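Local coordinates for protein putative transcriptional regulator (Streptomyces coelicolor A3, PDB 2RA5) that probably binds DNA as a GntR-family transcription factor, with a UTRA domain of the kind that senses small-molecule effectors, at residues 123-128 against 153-158; 214-217 against 223-226. All blocks are in the same frame, centred on the assembly; numbering follows the deposited sequence.

Contact 1. Residues 123-128 against 153-158; sequences AALGVA and YLPPGL
Leu125 lays its branched end across the backbone of Tyr153 and the ring of Pro155, where strand 145-154 runs out, meeting the side chains of both residues at roughly right angles. One methyl, CD2 of Leu125, rests 4.0 Å from CB of Tyr153, while the other, CD1 of Leu125, lies 3.9 Å from the carbonyl O of Tyr153. The branch point takes the proline: CG of Leu125 stands 4.2 Å from CD of Pro155. With both methyls settled on Tyr153 and the branch carbon facing the proline, a forked, wholly apolar side chain suits a buried site that offers CH groups and backbone. The tyrosine offers little beyond its CB, since CG sits anti to its carbonyl carbon and beside the backbone N (chi1 -60°), which carries the ring off toward Arg135 and Phe227. No hydrogen bond joins the two segments, so the contact is purely van der Waals.

In the UTRA domain, which has a chorismate lyase-like fold, the short helix 119-125 links strands 106-116 and 132-142 of the antiparallel sheet. Its last residue, Leu125, is buried against that sheet, also touching Val133 and Phe227 on the strands flanking 145-154. Backbone bonds from Tyr153 to Phe227 and from Leu154 to His134 tie the end of strand 145-154 to those same neighbours. Pro155, having no N-H to offer a neighbouring strand, fits the point where the strand gives way to loop, and its rigid ring presents a firm apolar surface to the helix. On the helix side, Gly126 breaks the helical conformation with a positive phi of 66°, a value glycine tolerates readily. The chain then brings Val127 round to the looser margin, where its CG1 comes no nearer than 4.5 Å to CB of Pro155.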
ATOM      1  N   ALA A 123     -20.861  -2.135  -9.661  1.00 35.84           N
ATOM      2  CA  ALA A 123     -19.635  -2.433 -10.394  1.00 50.76           C
ATOM      3  C   ALA A 123     -18.666  -3.342  -9.629  1.00 54.62           C
ATOM      4  O   ALA A 123     -18.217  -4.356 -10.174  1.00 48.38           O
ATOM      5  CB  ALA A 123     -18.935  -1.126 -10.808  1.00 39.07           C
ATOM      6  N   ALA A 124     -18.348  -2.996  -8.378  1.00 38.52           N
ATOM      7  CA  ALA A 124     -17.387  -3.798  -7.611  1.00 44.36           C
ATOM      8  C   ALA A 124     -17.901  -5.218  -7.416  1.00 41.79           C
ATOM      9  O   ALA A 124     -17.187  -6.185  -7.659  1.00 47.95           O
ATOM     10  CB  ALA A 124     -17.046  -3.136  -6.250  1.00 35.57           C
ATOM     11  N   LEU A 125     -19.163  -5.340  -7.034  1.00 45.31           N
ATOM     12  CA  LEU A 125     -19.717  -6.623  -6.604  1.00 38.60           C
ATOM     13  C   LEU A 125     -20.309  -7.447  -7.748  1.00 42.43           C
ATOM     14  O   LEU A 125     -20.600  -8.636  -7.576  1.00 39.00           O
ATOM     15  CB  LEU A 125     -20.780  -6.359  -5.524  1.00 37.52           C
ATOM     16  CG  LEU A 125     -20.695  -6.789  -4.051  1.00 61.53           C
ATOM     17  CD1 LEU A 125     -19.307  -7.070  -3.528  1.00 32.97           C
ATOM     18  CD2 LEU A 125     -21.326  -5.718  -3.211  1.00 36.60           C
ATOM     19  N   GLY A 126     -20.499  -6.821  -8.909  1.00 35.53           N
ATOM     20  CA  GLY A 126     -21.164  -7.501 -10.010  1.00 47.10           C
ATOM     21  C   GLY A 126     -22.626  -7.802  -9.713  1.00 41.23           C
ATOM     22  O   GLY A 126     -23.100  -8.912  -9.916  1.00 46.38           O
ATOM     23  N   VAL A 127     -23.331  -6.816  -9.173  1.00 50.94           N
ATOM     24  CA  VAL A 127     -24.775  -6.900  -8.997  1.00 39.86           C
ATOM     25  C   VAL A 127     -25.409  -5.711  -9.717  1.00 48.24           C
ATOM     26  O   VAL A 127     -24.713  -4.832 -10.240  1.00 40.79           O
ATOM     27  CB  VAL A 127     -25.193  -6.930  -7.497  1.00 47.10           C
ATOM     28  CG1 VAL A 127     -24.598  -8.191  -6.775  1.00 32.98           C
ATOM     29  CG2 VAL A 127     -24.830  -5.611  -6.796  1.00 31.14           C
ATOM     30  N   ALA A 128     -26.729  -5.695  -9.776  1.00 47.62           N
ATOM     31  CA  ALA A 128     -27.405  -4.611 -10.454  1.00 44.54           C
ATOM     32  C   ALA A 128     -27.477  -3.401  -9.542  1.00 44.57           C
ATOM     33  O   ALA A 128     -27.609  -3.550  -8.322  1.00 42.04           O
ATOM     34  CB  ALA A 128     -28.790  -5.056 -10.904  1.00 32.59           C
ATOM     35  N   TYR A 153     -19.268  -4.110   1.970  1.00 46.12           N
ATOM     36  CA  TYR A 153     -20.516  -4.440   1.303  1.00 43.33           C
ATOM     37  C   TYR A 153     -20.500  -5.879   0.883  1.00 45.10           C
ATOM     38  O   TYR A 153     -19.545  -6.337   0.269  1.00 53.59           O
ATOM     39  CB  TYR A 153     -20.699  -3.558   0.080  1.00 41.75           C
ATOM     40  CG  TYR A 153     -20.731  -2.089   0.427  1.00 49.05           C
ATOM     41  CD1 TYR A 153     -19.557  -1.339   0.471  1.00 57.51           C
ATOM     42  CD2 TYR A 153     -21.933  -1.451   0.710  1.00 49.61           C
ATOM     43  CE1 TYR A 153     -19.580   0.006   0.780  1.00 49.68           C
ATOM     44  CE2 TYR A 153     -21.967  -0.107   1.030  1.00 60.85           C
ATOM     45  CZ  TYR A 153     -20.785   0.619   1.062  1.00 55.84           C
ATOM     46  OH  TYR A 153     -20.802   1.958   1.374  1.00 57.79           O
ATOM     47  N   LEU A 154     -21.551  -6.602   1.238  1.00 40.38           N
ATOM     48  CA  LEU A 154     -21.678  -7.987   0.824  1.00 43.43           C
ATOM     49  C   LEU A 154     -22.941  -8.183  -0.011  1.00 49.14           C
ATOM     50  O   LEU A 154     -23.961  -7.538   0.227  1.00 44.03           O
ATOM     51  CB  LEU A 154     -21.698  -8.962   2.008  1.00 50.28           C
ATOM     52  CG  LEU A 154     -20.835  -8.856   3.264  1.00 54.62           C
ATOM     53  CD1 LEU A 154     -20.236 -10.236   3.547  1.00 46.09           C
ATOM     54  CD2 LEU A 154     -19.765  -7.831   3.111  1.00 47.67           C
ATOM     55  N   PRO A 155     -22.864  -9.073  -1.008  1.00 59.06           N
ATOM     56  CA  PRO A 155     -24.060  -9.431  -1.764  1.00 58.43           C
ATOM     57  C   PRO A 155     -25.008 -10.252  -0.888  1.00 58.91           C
ATOM     58  O   PRO A 155     -24.586 -10.824   0.112  1.00 58.39           O
ATOM     59  CB  PRO A 155     -23.508 -10.270  -2.920  1.00 48.11           C
ATOM     60  CG  PRO A 155     -22.213 -10.809  -2.445  1.00 54.69           C
ATOM     61  CD  PRO A 155     -21.676  -9.848  -1.416  1.00 56.11           C
ATOM     62  N   PRO A 156     -26.291 -10.303  -1.267  1.00 67.73           N
ATOM     63  CA  PRO A 156     -27.316 -10.991  -0.473  1.00 72.07           C
ATOM     64  C   PRO A 156     -27.064 -12.485  -0.266  1.00 74.01           C
ATOM     65  O   PRO A 156     -26.542 -13.160  -1.156  1.00 71.13           O
ATOM     66  CB  PRO A 156     -28.590 -10.813  -1.312  1.00 69.49           C
ATOM     67  CG  PRO A 156     -28.305  -9.693  -2.283  1.00 50.78           C
ATOM     68  CD  PRO A 156     -26.832  -9.709  -2.506  1.00 62.86           C
ATOM     69  N   GLY A 157     -27.458 -12.992   0.899  1.00 76.48           N
ATOM     70  CA  GLY A 157     -27.517 -14.424   1.141  1.00 87.97           C
ATOM     71  C   GLY A 157     -26.184 -15.134   1.087  1.00 92.56           C
ATOM     72  O   GLY A 157     -26.021 -16.141   0.401  1.00 95.28           O
ATOM     73  N   LEU A 158     -25.223 -14.594   1.820  1.00102.10           N
ATOM     74  CA  LEU A 158     -23.896 -15.169   1.891  1.00 99.66           C
ATOM     75  C   LEU A 158     -23.656 -15.595   3.326  1.00116.79           C
ATOM     76  O   LEU A 158     -23.314 -16.745   3.604  1.00123.41           O
ATOM     77  CB  LEU A 158     -22.848 -14.128   1.481  1.00 98.19           C
ATOM     78  CG  LEU A 158     -22.443 -13.996   0.010  1.00 86.26           C
ATOM     79  CD1 LEU A 158     -21.186 -13.146  -0.108  1.00 61.03           C
ATOM     80  CD2 LEU A 158     -22.220 -15.359  -0.601  1.00 71.80           C
TER

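Contact 2. Residues 214-217 against 223-226. With SRT (S,R meso-tartaric acid), chain B.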
ATOM      1  N   GLU A 214      -8.986   0.116  -1.085  1.00 54.11           N
ATOM      2  CA  GLU A 214     -10.198  -0.491  -1.617  1.00 60.67           C
ATOM      3  C   GLU A 214      -9.875  -1.916  -2.011  1.00 48.32           C
ATOM      4  O   GLU A 214      -8.824  -2.181  -2.588  1.00 45.20           O
ATOM      5  CB  GLU A 214     -10.714   0.281  -2.828  1.00 52.67           C
ATOM      6  CG  GLU A 214     -11.494   1.541  -2.504  1.00 59.92           C
ATOM      7  CD  GLU A 214     -11.880   2.305  -3.760  1.00 72.70           C
ATOM      8  OE1 GLU A 214     -12.044   1.666  -4.823  1.00 74.15           O
ATOM      9  OE2 GLU A 214     -12.003   3.546  -3.692  1.00 89.50           O
ATOM     10  N   ARG A 215     -10.771  -2.837  -1.681  1.00 45.73           N
ATOM     11  CA  ARG A 215     -10.521  -4.235  -1.960  1.00 51.50           C
ATOM     12  C   ARG A 215     -11.788  -4.943  -2.445  1.00 53.97           C
ATOM     13  O   ARG A 215     -12.875  -4.710  -1.912  1.00 47.38           O
ATOM     14  CB  ARG A 215      -9.976  -4.895  -0.691  1.00 41.67           C
ATOM     15  CG  ARG A 215      -9.891  -6.404  -0.714  1.00 54.48           C
ATOM     16  CD  ARG A 215      -9.657  -6.940   0.686  1.00 61.78           C
ATOM     17  NE  ARG A 215     -10.764  -6.668   1.617  1.00 78.91           N
ATOM     18  CZ  ARG A 215     -10.650  -6.707   2.946  1.00 82.88           C
ATOM     19  NH1 ARG A 215     -11.700  -6.453   3.726  1.00 58.25           N
ATOM     20  NH2 ARG A 215      -9.480  -6.997   3.507  1.00 76.62           N
ATOM     21  N   THR A 216     -11.661  -5.797  -3.460  1.00 52.02           N
ATOM     22  CA  THR A 216     -12.753  -6.716  -3.776  1.00 54.74           C
ATOM     23  C   THR A 216     -12.294  -8.145  -3.610  1.00 40.74           C
ATOM     24  O   THR A 216     -11.289  -8.544  -4.176  1.00 52.35           O
ATOM     25  CB  THR A 216     -13.284  -6.587  -5.217  1.00 48.18           C
ATOM     26  OG1 THR A 216     -13.534  -5.219  -5.536  1.00 51.17           O
ATOM     27  CG2 THR A 216     -14.590  -7.390  -5.382  1.00 31.13           C
ATOM     28  N   THR A 217     -13.078  -8.941  -2.899  1.00 51.67           N
ATOM     29  CA  THR A 217     -12.721 -10.335  -2.678  1.00 47.62           C
ATOM     30  C   THR A 217     -13.638 -11.306  -3.432  1.00 42.65           C
ATOM     31  O   THR A 217     -14.858 -11.196  -3.367  1.00 45.37           O
ATOM     32  CB  THR A 217     -12.756 -10.665  -1.176  1.00 43.37           C
ATOM     33  OG1 THR A 217     -11.978  -9.699  -0.461  1.00 61.61           O
ATOM     34  CG2 THR A 217     -12.213 -12.071  -0.914  1.00 40.33           C
ATOM     35  N   ARG A 223     -16.749 -15.005  -8.330  1.00 47.43           N
ATOM     36  CA  ARG A 223     -17.763 -14.007  -7.989  1.00 62.18           C
ATOM     37  C   ARG A 223     -17.313 -13.146  -6.815  1.00 61.73           C
ATOM     38  O   ARG A 223     -16.705 -13.643  -5.857  1.00 44.99           O
ATOM     39  CB  ARG A 223     -19.099 -14.677  -7.640  1.00 51.73           C
ATOM     40  CG  ARG A 223     -19.716 -15.452  -8.803  1.00 75.06           C
ATOM     41  CD  ARG A 223     -21.149 -15.891  -8.514  1.00 80.63           C
ATOM     42  NE  ARG A 223     -21.453 -17.164  -9.165  1.00101.00           N
ATOM     43  CZ  ARG A 223     -21.346 -18.356  -8.576  1.00103.57           C
ATOM     44  NH1 ARG A 223     -20.946 -18.441  -7.312  1.00 76.84           N
ATOM     45  NH2 ARG A 223     -21.643 -19.464  -9.251  1.00105.18           N
ATOM     46  N   ALA A 224     -17.606 -11.852  -6.884  1.00 48.77           N
ATOM     47  CA  ALA A 224     -17.306 -10.979  -5.756  1.00 46.45           C
ATOM     48  C   ALA A 224     -18.118 -11.429  -4.564  1.00 42.34           C
ATOM     49  O   ALA A 224     -19.271 -11.817  -4.673  1.00 50.09           O
ATOM     50  CB  ALA A 224     -17.577  -9.523  -6.070  1.00 37.33           C
ATOM     51  N   VAL A 225     -17.494 -11.376  -3.407  1.00 42.68           N
ATOM     52  CA  VAL A 225     -18.088 -11.944  -2.228  1.00 40.59           C
ATOM     53  C   VAL A 225     -18.098 -10.808  -1.179  1.00 41.17           C
ATOM     54  O   VAL A 225     -18.875 -10.806  -0.220  1.00 37.60           O
ATOM     55  CB  VAL A 225     -17.293 -13.266  -1.874  1.00 52.10           C
ATOM     56  CG1 VAL A 225     -16.272 -13.087  -0.758  1.00 39.98           C
ATOM     57  CG2 VAL A 225     -18.220 -14.412  -1.618  1.00 45.96           C
ATOM     58  N   GLU A 226     -17.270  -9.800  -1.430  1.00 42.85           N
ATOM     59  CA  GLU A 226     -17.054  -8.728  -0.481  1.00 43.61           C
ATOM     60  C   GLU A 226     -16.352  -7.557  -1.176  1.00 41.34           C
ATOM     61  O   GLU A 226     -15.435  -7.746  -1.977  1.00 44.73           O
ATOM     62  CB  GLU A 226     -16.210  -9.245   0.702  1.00 52.91           C
ATOM     63  CG  GLU A 226     -15.894  -8.200   1.773  1.00 47.70           C
ATOM     64  CD  GLU A 226     -14.641  -7.362   1.473  1.00 59.89           C
ATOM     65  OE1 GLU A 226     -13.725  -7.843   0.771  1.00 57.78           O
ATOM     66  OE2 GLU A 226     -14.558  -6.213   1.956  1.00 54.96           O
TER
HETATM   67  O1  SRT B 247     -12.285  -6.619   6.516  1.00 78.97           O
HETATM   68  O11 SRT B 247     -10.204  -5.875   6.760  1.00 80.36           O
HETATM   69  C1  SRT B 247     -11.186  -6.584   7.141  1.00 78.79           C
HETATM   70  C2  SRT B 247     -11.049  -7.389   8.420  1.00 75.69           C
HETATM   71  O2  SRT B 247     -12.231  -8.167   8.640  1.00 70.63           O
HETATM   72  C3  SRT B 247      -9.770  -8.251   8.433  1.00 75.43           C
HETATM   73  O3  SRT B 247      -9.358  -8.600   9.762  1.00 75.31           O
HETATM   74  C4  SRT B 247      -9.965  -9.527   7.674  1.00 76.16           C
HETATM   75  O4  SRT B 247     -10.341 -10.576   8.280  1.00 74.42           O
HETATM   76  O41 SRT B 247      -9.727  -9.447   6.451  1.00 76.86           O
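Thr217 and Glu226 form the tight heart of this hairpin contact, bonded through both backbone and side chain. The amide N of Thr217 gives a nearly straight bond to O of Glu226 (2.8 Å), while O of Thr217 takes N of Val225 at 2.6 Å and, weakly, N of Glu226. Two residues thus face one, a classic beta bulge. OG1 of Thr217, also bonded to Tyr172 OH, donates to OE1 of Glu226 at 2.8 Å, and a bend at chi2 (-86°) swings this carboxylate toward the strand carrying Arg215.

The salt bridge is longer: NE of Arg215 lies 3.3 Å from OE1 of Glu226, and NH1 makes a second weak bond to OE2, with the two planes 76° apart. NH1 of Arg215 also reaches O1 of the bound tartrate at 2.9 Å, a task suited to a long cationic side chain. A leucine in its place would probably leave the Glu226 carboxylate without its countercharge and the tartrate short of one cationic donor.

Beside the bulge, small methyls pack, CG2 of Thr216 lying 3.7 Å from CB of Ala224. The loose, solvent side belongs to the exposed Arg223, whose side chain approaches no closer than CB, 7.0 Å from O of Thr217. Strand 184-193 flanks 209-218 on its other edge, and helix 171-177 packs Leu171, Tyr172 and Met175 against Glu226.

Contacts 1 and 2 follow one another along the chain, yet their centres lie only 8 Å apart because strands 145-154 and 224-232 are neighbours in one sheet. They touch directly: CD of Pro155 packs 3.2 Å from O of Val225 at the bulge, and O of Leu125 lies 3.5 Å from CB of Ala224, bringing the helix end over the start of strand 224-232. Contact 2 reaches the tartrate pocket through Arg215, alongside Arg138 and Leu171, which also bond the ligand. Contact 1 does not reach the pocket; the side chain of Leu154, whose CB is directed away from residues 123-128, lies about 8 Å from the tartrate between nearest atoms.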